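Local coordinates for conserved hypothetical protein TM1158 (Thermotoga maritima, PDB 1O1Y) that is a putative type 1 glutamine amidotransferase that probably hydrolyses glutamine to supply ammonia to an acceptor substrate, at residues His20-Glu24 with Arg195-Tyr200; Glu139-Arg145 with Leu225-Leu229. All blocks are in the same frame, centred on the assembly; numbering follows the deposited sequence. Where two conformers were deposited one is given.

Contact 1: residues His20-Glu24 with Arg195-Tyr200. With SO4 (sulfate ion), chain J.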
loop_
_atom_site.group_PDB
_atom_site.type_symbol
_atom_site.label_atom_id
_atom_site.label_comp_id
_atom_site.label_asym_id
_atom_site.label_seq_id
_atom_site.Cartn_x
_atom_site.Cartn_y
_atom_site.Cartn_z
ATOM N N HIS A 20 6.992 -7.793 -2.020
ATOM C CA HIS A 20 8.133 -8.109 -1.171
ATOM C C HIS A 20 8.015 -9.379 -0.362
ATOM O O HIS A 20 9.023 -10.005 -0.039
ATOM C CB HIS A 20 8.275 -6.992 -0.220
ATOM C CG HIS A 20 8.502 -5.689 -0.887
ATOM N ND1 HIS A 20 7.791 -4.558 -0.558
ATOM C CD2 HIS A 20 9.262 -5.366 -1.961
ATOM C CE1 HIS A 20 8.223 -3.546 -1.299
ATOM N NE2 HIS A 20 9.125 -4.009 -2.152
ATOM N N VAL A 21 6.781 -9.735 -0.028
ATOM C CA VAL A 21 6.485 -10.876 0.826
ATOM C C VAL A 21 5.313 -11.572 0.183
ATOM O O VAL A 21 4.322 -10.908 -0.090
ATOM C CB VAL A 21 6.091 -10.397 2.244
ATOM C CG1 VAL A 21 5.754 -11.566 3.122
ATOM C CG2 VAL A 21 7.279 -9.608 2.896
ATOM N N GLU A 22 5.422 -12.882 -0.047
ATOM C CA GLU A 22 4.422 -13.589 -0.857
ATOM C C GLU A 22 2.993 -13.435 -0.321
ATOM O O GLU A 22 2.056 -13.201 -1.091
ATOM C CB GLU A 22 4.768 -15.056 -0.991
ATOM C CG GLU A 22 3.813 -15.801 -1.912
ATOM C CD GLU A 22 4.272 -17.214 -2.190
ATOM O OE1 GLU A 22 5.292 -17.656 -1.597
ATOM O OE2 GLU A 22 3.604 -17.881 -3.011
ATOM N N ILE A 23 2.857 -13.521 1.002
ATOM C CA ILE A 23 1.558 -13.373 1.679
ATOM C C ILE A 23 0.998 -11.966 1.586
ATOM O O ILE A 23 -0.217 -11.767 1.602
ATOM C CB ILE A 23 1.731 -13.775 3.186
ATOM C CG1 ILE A 23 1.949 -15.286 3.281
ATOM C CG2 ILE A 23 0.575 -13.325 4.042
ATOM C CD1 ILE A 23 0.741 -16.108 2.978
ATOM N N GLU A 24 1.886 -10.999 1.526
ATOM C CA GLU A 24 1.502 -9.609 1.496
ATOM C C GLU A 24 1.333 -9.213 0.036
ATOM O O GLU A 24 2.070 -8.412 -0.535
ATOM C CB GLU A 24 2.462 -8.737 2.284
ATOM C CG GLU A 24 2.559 -9.266 3.726
ATOM C CD GLU A 24 3.526 -8.527 4.657
ATOM O OE1 GLU A 24 3.786 -7.332 4.446
ATOM O OE2 GLU A 24 3.981 -9.157 5.653
ATOM N N ARG A 195 -5.049 -15.620 5.815
ATOM C CA ARG A 195 -3.679 -15.958 5.408
ATOM C C ARG A 195 -2.643 -15.255 6.276
ATOM O O ARG A 195 -1.626 -15.852 6.621
ATOM C CB ARG A 195 -3.423 -15.585 3.933
ATOM C CG ARG A 195 -4.232 -16.486 2.967
ATOM C CD ARG A 195 -3.933 -17.964 3.083
ATOM N NE ARG A 195 -4.729 -18.768 2.156
ATOM C CZ ARG A 195 -4.528 -20.067 1.932
ATOM N NH1 ARG A 195 -3.568 -20.739 2.580
ATOM N NH2 ARG A 195 -5.304 -20.707 1.065
ATOM N N TRP A 196 -2.886 -13.992 6.577
ATOM C CA TRP A 196 -1.951 -13.194 7.392
ATOM C C TRP A 196 -1.874 -13.704 8.820
ATOM O O TRP A 196 -0.777 -13.819 9.405
ATOM C CB TRP A 196 -2.314 -11.727 7.440
ATOM C CG TRP A 196 -2.013 -10.886 6.243
ATOM C CD1 TRP A 196 -2.316 -11.159 4.938
ATOM C CD2 TRP A 196 -1.400 -9.599 6.247
ATOM N NE1 TRP A 196 -1.905 -10.123 4.140
ATOM C CE2 TRP A 196 -1.345 -9.155 4.916
ATOM C CE3 TRP A 196 -0.823 -8.787 7.257
ATOM C CZ2 TRP A 196 -0.810 -7.942 4.563
ATOM C CZ3 TRP A 196 -0.275 -7.580 6.895
ATOM C CH2 TRP A 196 -0.268 -7.175 5.534
ATOM N N ILE A 197 -3.023 -14.011 9.402
ATOM C CA ILE A 197 -3.010 -14.511 10.776
ATOM C C ILE A 197 -2.353 -15.865 10.896
ATOM O O ILE A 197 -1.708 -16.132 11.892
ATOM C CB ILE A 197 -4.405 -14.444 11.471
ATOM C CG1 ILE A 197 -5.365 -15.476 10.918
ATOM C CG2 ILE A 197 -4.954 -13.047 11.415
ATOM C CD1 ILE A 197 -6.810 -15.172 11.289
ATOM N N GLU A 198 -2.476 -16.722 9.882
ATOM C CA GLU A 198 -1.722 -17.954 9.856
ATOM C C GLU A 198 -0.218 -17.696 9.631
ATOM O O GLU A 198 0.588 -18.333 10.304
ATOM C CB GLU A 198 -2.269 -18.935 8.819
ATOM C CG GLU A 198 -1.553 -20.277 8.739
ATOM C CD GLU A 198 -1.623 -21.092 10.026
ATOM O OE1 GLU A 198 -2.440 -20.780 10.930
ATOM O OE2 GLU A 198 -0.841 -22.060 10.144
ATOM N N ALA A 199 0.139 -16.799 8.725
ATOM C CA ALA A 199 1.547 -16.552 8.418
ATOM C C ALA A 199 2.275 -15.957 9.632
ATOM O O ALA A 199 3.466 -16.242 9.845
ATOM C CB ALA A 199 1.717 -15.607 7.241
ATOM N N TYR A 200 1.553 -15.135 10.406
ATOM C CA TYR A 200 2.143 -14.330 11.475
ATOM C C TYR A 200 1.608 -14.680 12.842
ATOM O O TYR A 200 1.634 -13.861 13.744
ATOM C CB TYR A 200 2.001 -12.850 11.189
ATOM C CG TYR A 200 2.539 -12.468 9.826
ATOM C CD1 TYR A 200 1.789 -11.716 8.935
ATOM C CD2 TYR A 200 3.789 -12.906 9.416
ATOM C CE1 TYR A 200 2.259 -11.419 7.672
ATOM C CE2 TYR A 200 4.267 -12.605 8.156
ATOM C CZ TYR A 200 3.506 -11.873 7.292
ATOM O OH TYR A 200 4.011 -11.585 6.036
HETATM S S SO4 J . -6.830 -17.880 -0.645
HETATM O O1 SO4 J . -5.919 -18.859 -1.232
HETATM O O2 SO4 J . -7.749 -18.518 0.303
HETATM O O3 SO4 J . -7.572 -17.266 -1.741
HETATM O O4 SO4 J . -6.051 -16.887 0.082
#

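Contact 2: residues Glu139-Arg145 with Leu225-Leu229. With SO4 (sulfate ion), chain I; SO4 (sulfate ion), chain E; SO4 (sulfate ion), chain H.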
loop_
_atom_site.group_PDB
_atom_site.type_symbol
_atom_site.label_atom_id
_atom_site.label_comp_id
_atom_site.label_asym_id
_atom_site.label_seq_id
_atom_site.Cartn_x
_atom_site.Cartn_y
_atom_site.Cartn_z
ATOM N N GLU A 139 -14.584 9.561 -2.820
ATOM C CA GLU A 139 -15.631 8.694 -2.286
ATOM C C GLU A 139 -15.369 8.269 -0.854
ATOM O O GLU A 139 -16.264 7.667 -0.222
ATOM C CB GLU A 139 -15.752 7.418 -3.115
ATOM C CG GLU A 139 -16.505 7.624 -4.409
ATOM C CD GLU A 139 -15.764 8.505 -5.385
ATOM O OE1 GLU A 139 -16.370 9.487 -5.879
ATOM O OE2 GLU A 139 -14.575 8.202 -5.661
ATOM N N PHE A 140 -14.174 8.569 -0.327
ATOM C CA PHE A 140 -13.792 8.068 0.992
ATOM C C PHE A 140 -14.438 8.951 2.058
ATOM O O PHE A 140 -14.568 10.152 1.862
ATOM C CB PHE A 140 -12.266 8.067 1.169
ATOM C CG PHE A 140 -11.556 6.915 0.486
ATOM C CD1 PHE A 140 -11.650 6.723 -0.878
ATOM C CD2 PHE A 140 -10.731 6.087 1.219
ATOM C CE1 PHE A 140 -10.983 5.679 -1.478
ATOM C CE2 PHE A 140 -10.054 5.057 0.617
ATOM C CZ PHE A 140 -10.197 4.833 -0.742
ATOM N N PRO A 141 -14.805 8.378 3.208
ATOM C CA PRO A 141 -15.440 9.168 4.273
ATOM C C PRO A 141 -14.397 9.945 5.097
ATOM O O PRO A 141 -13.189 9.739 4.917
ATOM C CB PRO A 141 -16.104 8.103 5.130
ATOM C CG PRO A 141 -15.174 6.977 5.055
ATOM C CD PRO A 141 -14.734 6.958 3.580
ATOM N N ASP A 142 -14.875 10.828 5.964
ATOM C CA ASP A 142 -14.003 11.641 6.803
ATOM C C ASP A 142 -13.221 10.807 7.812
ATOM O O ASP A 142 -12.088 11.155 8.153
ATOM C CB ASP A 142 -14.832 12.677 7.554
ATOM C CG ASP A 142 -15.366 13.765 6.647
ATOM O OD1 ASP A 142 -16.276 14.491 7.095
ATOM O OD2 ASP A 142 -14.920 13.941 5.488
ATOM N N ARG A 143 -13.831 9.715 8.282
ATOM C CA ARG A 143 -13.230 8.884 9.324
ATOM C C ARG A 143 -13.484 7.437 8.971
ATOM O O ARG A 143 -14.638 7.051 8.794
ATOM C CB ARG A 143 -13.858 9.283 10.634
ATOM C CG ARG A 143 -13.502 8.557 11.950
ATOM C CD ARG A 143 -14.412 9.105 13.026
ATOM N NE ARG A 143 -14.332 8.565 14.380
ATOM C CZ ARG A 143 -15.211 7.770 14.914
ATOM N NH1 ARG A 143 -15.031 7.393 16.162
ATOM N NH2 ARG A 143 -16.247 7.277 14.209
ATOM N N LEU A 144 -12.415 6.661 8.833
ATOM C CA LEU A 144 -12.470 5.326 8.186
ATOM C C LEU A 144 -11.681 4.350 9.065
ATOM O O LEU A 144 -10.526 4.632 9.435
ATOM C CB LEU A 144 -11.818 5.424 6.772
ATOM C CG LEU A 144 -11.877 4.164 5.874
ATOM C CD1 LEU A 144 -13.313 3.739 5.501
ATOM C CD2 LEU A 144 -11.081 4.388 4.627
ATOM N N ARG A 145 -12.268 3.189 9.323
ATOM C CA ARG A 145 -11.550 2.107 9.983
ATOM C C ARG A 145 -10.778 1.300 8.965
ATOM O O ARG A 145 -11.325 0.831 7.972
ATOM C CB ARG A 145 -12.525 1.225 10.722
ATOM C CG ARG A 145 -11.860 0.306 11.674
ATOM C CD ARG A 145 -12.849 -0.548 12.500
ATOM N NE ARG A 145 -13.535 0.238 13.521
ATOM C CZ ARG A 145 -14.805 0.631 13.481
ATOM N NH1 ARG A 145 -15.606 0.323 12.452
ATOM N NH2 ARG A 145 -15.304 1.310 14.509
ATOM N N LEU A 225 -14.706 -1.493 2.486
ATOM C CA LEU A 225 -13.341 -1.250 2.061
ATOM C C LEU A 225 -13.166 -1.629 0.581
ATOM O O LEU A 225 -12.518 -0.896 -0.153
ATOM C CB LEU A 225 -12.368 -1.967 2.944
ATOM C CG LEU A 225 -12.188 -1.340 4.337
ATOM C CD1 LEU A 225 -11.223 -2.173 5.125
ATOM C CD2 LEU A 225 -11.754 0.088 4.254
ATOM N N LYS A 226 -13.744 -2.741 0.149
ATOM C CA LYS A 226 -13.627 -3.138 -1.246
ATOM C C LYS A 226 -14.235 -2.096 -2.177
ATOM O O LYS A 226 -13.686 -1.823 -3.252
ATOM C CB LYS A 226 -14.266 -4.489 -1.510
ATOM C CG LYS A 226 -13.907 -5.050 -2.860
ATOM C CD LYS A 226 -14.520 -6.410 -3.036
ATOM C CE LYS A 226 -14.083 -7.068 -4.305
ATOM N NZ LYS A 226 -14.728 -8.409 -4.453
ATOM N N GLY A 227 -15.373 -1.540 -1.795
ATOM C CA GLY A 227 -16.016 -0.522 -2.586
ATOM C C GLY A 227 -15.151 0.735 -2.727
ATOM O O GLY A 227 -15.050 1.314 -3.829
ATOM N N LEU A 228 -14.533 1.168 -1.636
ATOM C CA LEU A 228 -13.633 2.328 -1.668
ATOM C C LEU A 228 -12.367 2.068 -2.515
ATOM O O LEU A 228 -11.932 2.914 -3.289
ATOM C CB LEU A 228 -13.251 2.723 -0.264
ATOM C CG LEU A 228 -14.397 3.248 0.620
ATOM C CD1 LEU A 228 -13.911 3.454 2.045
ATOM C CD2 LEU A 228 -14.949 4.494 0.075
ATOM N N LEU A 229 -11.838 0.878 -2.380
ATOM C CA LEU A 229 -10.661 0.440 -3.110
ATOM C C LEU A 229 -10.973 0.441 -4.633
ATOM O O LEU A 229 -10.157 0.913 -5.442
ATOM C CB LEU A 229 -10.255 -0.930 -2.598
ATOM C CG LEU A 229 -9.017 -1.597 -3.216
ATOM C CD1 LEU A 229 -7.786 -0.688 -3.249
ATOM C CD2 LEU A 229 -8.712 -2.933 -2.482
HETATM S S SO4 I . -18.927 11.124 5.532
HETATM O O1 SO4 I . -19.375 9.751 5.660
HETATM O O2 SO4 I . -19.838 12.076 6.208
HETATM O O3 SO4 I . -18.855 11.471 4.122
HETATM O O4 SO4 I . -17.592 11.173 5.966
HETATM S S SO4 E . -17.483 4.296 16.447
HETATM O O1 SO4 E . -18.699 4.199 17.222
HETATM O O2 SO4 E . -17.759 4.949 15.202
HETATM O O3 SO4 E . -16.886 2.993 16.203
HETATM O O4 SO4 E . -16.499 4.970 17.262
HETATM S S SO4 H . -20.066 1.401 12.084
HETATM O O1 SO4 H . -21.305 0.673 12.340
HETATM O O2 SO4 H . -20.095 1.978 10.745
HETATM O O3 SO4 H . -18.837 0.584 12.134
HETATM O O4 SO4 H . -20.027 2.524 13.001
#

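Contact 1: residues His20-Glu24 with Arg195-Tyr200
E24 and Y200 meet at their polar ends: OE2 of E24 lies 2.5 Å from OH of Y200, a very short contact, best read as a hydrogen bond, although the place of the proton is not settled. The carboxylate stands almost upright to the phenol ring, their planes 83° apart. Beside this bond, V21 puts CG1 against the phenol oxygen, 3.4 Å from OH of Y200, so a methyl group flanks the polar pair.

Two further contacts gather on one face of the W196 indole. CG of E24 sits over the six-membered ring, 4.1 Å from its centroid, while CG2 of I23 lies over the five-membered ring in a second CH-pi contact. I23 also turns CG1 to the helix side, 4.0 Å from CB of A199. In E24, CG stands anti to the carbonyl carbon (chi1 -56°) and the chain runs on extended, which lays its methylene on the indole and still carries OE2 out to Y200.

Further out, V21 to E24 form a type I beta turn, with a weak bond from E24 N to V21 O, so the touching side chains leave from one short bend. H20, just before it, is held by E82 and by the carbonyl of G65. The two rings have edge-to-face partners of their own: W149 for Y200 and H185 for W196. R195 bends away to a sulfate, probably from the crystallisation liquor, which its NE meets at 3.1 Å from O4 and which R191 also binds.

The contact thus ties the loop after strand 14-18 to the end of helix 190-199. The glutamate serves two unlike surfaces, its carboxylate oxygen turned to the phenol and its methylene laid on the indole.

Contact 2: residues Glu139-Arg145 with Leu225-Leu229
L228 fits against F140, P141 and L144 where helix 211-237 packs beside strand 143-150 of the central mixed sheet, an alpha/beta arrangement of the flavodoxin-like fold. The axes of strand 143-145 and helix 225-229 approach to 11.3 Å, at 119° between their directions.

The aromatic contact is a CH-pi one: CB of L228 stands over the face of F140, 4.0 Å from the ring centroid. The ring's far end also reaches the helix backbone, with CE1 of F140 3.4 Å from O of L228. With chi1 at -78°, F140 has its CG anti to the carbonyl carbon, and the ring swings in beneath the leucine; its neighbours include F137, edge-to-face, with I186 and L232. Cutting F140 back to an alanine is likely to leave CB of L228 without the face it rests on and open a gap between the helix and the loop before the strand.

Aliphatic contacts continue from the two branches of L228. CD1 meets CD1 of L144 tip to tip at 3.5 Å and also lies against the ring of P141, while CD2 turns to the backbone, 3.4 Å from O of E139. L225, one helical turn earlier, presents CD2 to L144 and, at 3.8 Å, to the carbonyl O of R145.

Charged groups lie about this apolar patch. E139 pairs with R235 of helix 211-237, and R145 with E221. R143, in cation-pi contact with F127, and R145 share a sulfate, probably from the crystallisation liquor: both R143 terminal nitrogens bond to it, and R145 NH2 does so weakly. Another sulfate, probably of the same origin, is taken by the main chain: N of D142 points almost straight at its O4, 2.7 Å away with a 173° angle at the hydrogen.

In the fold
Contact 1 and contact 2 have centres 23 Å apart, their nearest atoms about 12 Å from each other, and they do not touch. Their segments alternate along the chain: 20-24, 139-145, 195-200, 225-229. Both build on the ten-strand mixed sheet: the loop of contact 1 follows strand 14-18 in its parallel part, whereas strand 143-150 of contact 2 belongs to its antiparallel part. The loop between strand 179-182 and helix 190-199 lies near both, since H185 meets W196 and I186 meets F140 and L225. Late helices 190-199 and 211-237 are thereby tied back to earlier parts of the chain, in a fold consistent with a type 1 glutamine amidotransferase.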